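Long-range contact in prophenoloxidase b (Marsupenaeus japonicus, PDB 3WKY), which is the inactive precursor of a type 3 copper phenoloxidase, an enzyme class that hydroxylates monophenols and oxidises o-diphenols: residues A508-E513 against N589-V594. Residues are numbered along the deposited sequence; the frame is centred on the assembly and turned at random.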
loop_
_atom_site.group_PDB
_atom_site.type_symbol
_atom_site.label_atom_id
_atom_site.label_comp_id
_atom_site.label_asym_id
_atom_site.label_seq_id
_atom_site.Cartn_x
_atom_site.Cartn_y
_atom_site.Cartn_z
ATOM N N ALA A 508 -10.909 -30.740 -27.178
ATOM C CA ALA A 508 -10.806 -29.980 -25.922
ATOM C C ALA A 508 -10.694 -30.950 -24.756
ATOM O O ALA A 508 -11.211 -32.059 -24.825
ATOM C CB ALA A 508 -12.021 -29.071 -25.736
ATOM N N PRO A 509 -10.019 -30.542 -23.672
ATOM C CA PRO A 509 -10.011 -31.443 -22.511
ATOM C C PRO A 509 -11.418 -31.603 -21.943
ATOM O O PRO A 509 -12.249 -30.688 -22.055
ATOM C CB PRO A 509 -9.130 -30.700 -21.488
ATOM C CG PRO A 509 -8.344 -29.710 -22.299
ATOM C CD PRO A 509 -9.241 -29.310 -23.436
ATOM N N LYS A 510 -11.693 -32.751 -21.340
ATOM C CA LYS A 510 -12.997 -32.980 -20.740
ATOM C C LYS A 510 -13.107 -32.329 -19.355
ATOM O O LYS A 510 -14.167 -31.802 -18.986
ATOM C CB LYS A 510 -13.286 -34.488 -20.662
ATOM C CG LYS A 510 -14.672 -34.824 -20.136
ATOM C CD LYS A 510 -15.024 -36.291 -20.401
ATOM C CE LYS A 510 -16.445 -36.616 -19.933
ATOM N NZ LYS A 510 -16.795 -38.041 -20.204
ATOM N N PHE A 511 -12.007 -32.348 -18.607
ATOM C CA PHE A 511 -12.005 -31.867 -17.226
ATOM C C PHE A 511 -11.103 -30.655 -17.041
ATOM O O PHE A 511 -10.063 -30.546 -17.700
ATOM C CB PHE A 511 -11.542 -32.984 -16.288
ATOM C CG PHE A 511 -12.360 -34.241 -16.414
ATOM C CD1 PHE A 511 -13.554 -34.378 -15.719
ATOM C CD2 PHE A 511 -11.946 -35.268 -17.248
ATOM C CE1 PHE A 511 -14.318 -35.539 -15.847
ATOM C CE2 PHE A 511 -12.706 -36.421 -17.381
ATOM C CZ PHE A 511 -13.889 -36.554 -16.681
ATOM N N ASP A 512 -11.499 -29.758 -16.144
ATOM C CA ASP A 512 -10.627 -28.630 -15.782
ATOM C C ASP A 512 -9.554 -29.037 -14.771
ATOM O O ASP A 512 -9.394 -30.219 -14.466
ATOM C CB ASP A 512 -11.440 -27.428 -15.285
ATOM C CG ASP A 512 -12.174 -27.695 -13.973
ATOM O OD1 ASP A 512 -11.801 -28.622 -13.220
ATOM O OD2 ASP A 512 -13.125 -26.944 -13.682
ATOM N N GLU A 513 -8.837 -28.053 -14.228
ATOM C CA GLU A 513 -7.729 -28.325 -13.320
ATOM C C GLU A 513 -8.206 -28.841 -11.956
ATOM O O GLU A 513 -7.426 -29.387 -11.173
ATOM C CB GLU A 513 -6.866 -27.061 -13.160
ATOM C CG GLU A 513 -7.562 -25.889 -12.468
ATOM C CD GLU A 513 -8.391 -25.023 -13.405
ATOM O OE1 GLU A 513 -8.723 -25.459 -14.531
ATOM O OE2 GLU A 513 -8.711 -23.883 -13.010
ATOM N N ASN A 589 -8.128 -37.372 -20.699
ATOM C CA ASN A 589 -9.312 -37.511 -21.544
ATOM C C ASN A 589 -9.707 -36.231 -22.278
ATOM O O ASN A 589 -9.794 -35.165 -21.674
ATOM C CB ASN A 589 -10.489 -38.023 -20.712
ATOM C CG ASN A 589 -10.154 -39.296 -19.964
ATOM O OD1 ASN A 589 -10.282 -39.366 -18.741
ATOM N ND2 ASN A 589 -9.711 -40.308 -20.693
ATOM N N PHE A 590 -9.958 -36.354 -23.583
ATOM C CA PHE A 590 -10.338 -35.223 -24.430
ATOM C C PHE A 590 -11.630 -35.483 -25.186
ATOM O O PHE A 590 -11.885 -36.608 -25.641
ATOM C CB PHE A 590 -9.251 -34.923 -25.467
ATOM C CG PHE A 590 -7.987 -34.350 -24.891
ATOM C CD1 PHE A 590 -7.062 -35.170 -24.261
ATOM C CD2 PHE A 590 -7.700 -32.994 -25.028
ATOM C CE1 PHE A 590 -5.884 -34.650 -23.741
ATOM C CE2 PHE A 590 -6.519 -32.457 -24.510
ATOM C CZ PHE A 590 -5.610 -33.294 -23.863
ATOM N N HIS A 591 -12.438 -34.433 -25.336
ATOM C CA HIS A 591 -13.559 -34.470 -26.263
ATOM C C HIS A 591 -13.025 -34.402 -27.687
ATOM O O HIS A 591 -12.089 -33.654 -27.967
ATOM C CB HIS A 591 -14.477 -33.266 -26.063
ATOM C CG HIS A 591 -15.210 -33.248 -24.758
ATOM N ND1 HIS A 591 -16.071 -34.253 -24.369
ATOM C CD2 HIS A 591 -15.252 -32.315 -23.775
ATOM C CE1 HIS A 591 -16.588 -33.953 -23.190
ATOM N NE2 HIS A 591 -16.110 -32.781 -22.809
ATOM N N PHE A 592 -13.659 -35.147 -28.593
ATOM C CA PHE A 592 -13.305 -35.158 -30.012
ATOM C C PHE A 592 -14.636 -34.907 -30.723
ATOM O O PHE A 592 -15.414 -35.832 -30.980
ATOM C CB PHE A 592 -12.708 -36.531 -30.348
ATOM C CG PHE A 592 -12.050 -36.644 -31.707
ATOM C CD1 PHE A 592 -12.788 -37.051 -32.821
ATOM C CD2 PHE A 592 -10.676 -36.467 -31.850
ATOM C CE1 PHE A 592 -12.177 -37.205 -34.071
ATOM C CE2 PHE A 592 -10.058 -36.622 -33.090
ATOM C CZ PHE A 592 -10.815 -36.997 -34.203
ATOM N N PHE A 593 -14.921 -33.638 -30.992
ATOM C CA PHE A 593 -16.206 -33.213 -31.550
ATOM C C PHE A 593 -16.170 -33.333 -33.068
ATOM O O PHE A 593 -15.205 -32.892 -33.703
ATOM C CB PHE A 593 -16.471 -31.750 -31.148
ATOM C CG PHE A 593 -17.632 -31.079 -31.885
ATOM C CD1 PHE A 593 -17.448 -30.500 -33.148
ATOM C CD2 PHE A 593 -18.870 -30.960 -31.282
ATOM C CE1 PHE A 593 -18.493 -29.863 -33.806
ATOM C CE2 PHE A 593 -19.929 -30.324 -31.931
ATOM C CZ PHE A 593 -19.737 -29.767 -33.195
ATOM N N VAL A 594 -17.220 -33.912 -33.652
ATOM C CA VAL A 594 -17.297 -34.090 -35.104
ATOM C C VAL A 594 -18.620 -33.544 -35.630
ATOM O O VAL A 594 -19.688 -33.932 -35.149
ATOM C CB VAL A 594 -17.208 -35.593 -35.492
ATOM C CG1 VAL A 594 -17.286 -35.766 -37.020
ATOM C CG2 VAL A 594 -15.943 -36.221 -34.929
HETATM O O HOH W 1 -16.499 -31.519 -20.370
HETATM O O HOH W 2 -9.555 -33.886 -19.260
#
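In the mixed sheet of the hemocyanin-type Ig-like domain, the end of strand 501-509 pairs antiparallel with strand 588-598 through Ala-508 and His-591, a hydrogen-bonded pair. His-591 N donates to Ala-508 O at 2.7 Å, and Ala-508 N returns a longer bond of 3.2 Å to His-591 O. Past Pro-509, Lys-510 N donates to Asn-589 O (3.1 Å), which also accepts from a water bound to Phe-511 N. Lys-510 CB lies over one face of the His-591 imidazole, 4.2 Å from its centroid, in a CH-pi contact. With CG anti to the backbone N (chi1 -176°) and the chain extended, the lysine side chain runs at about a right angle to that of His-591 and carries NZ to a salt bridge with Glu-659. A second water, in the imidazole plane, joins His-591 NE2 (2.8 Å) to Lys-510 O. Replacing His-591 by an alanine is likely to leave this water without its ring partner and the lysine methylenes without a face to pack on. Pro-509 CG meets Phe-590 CE2 at 4.0 Å, and both residues pack on Met-235 of helix 218-239. As the loop leaves the strand, one direct bond and two waters thus serve its polar backbone atoms, while Pro-509 O stays buried without a partner.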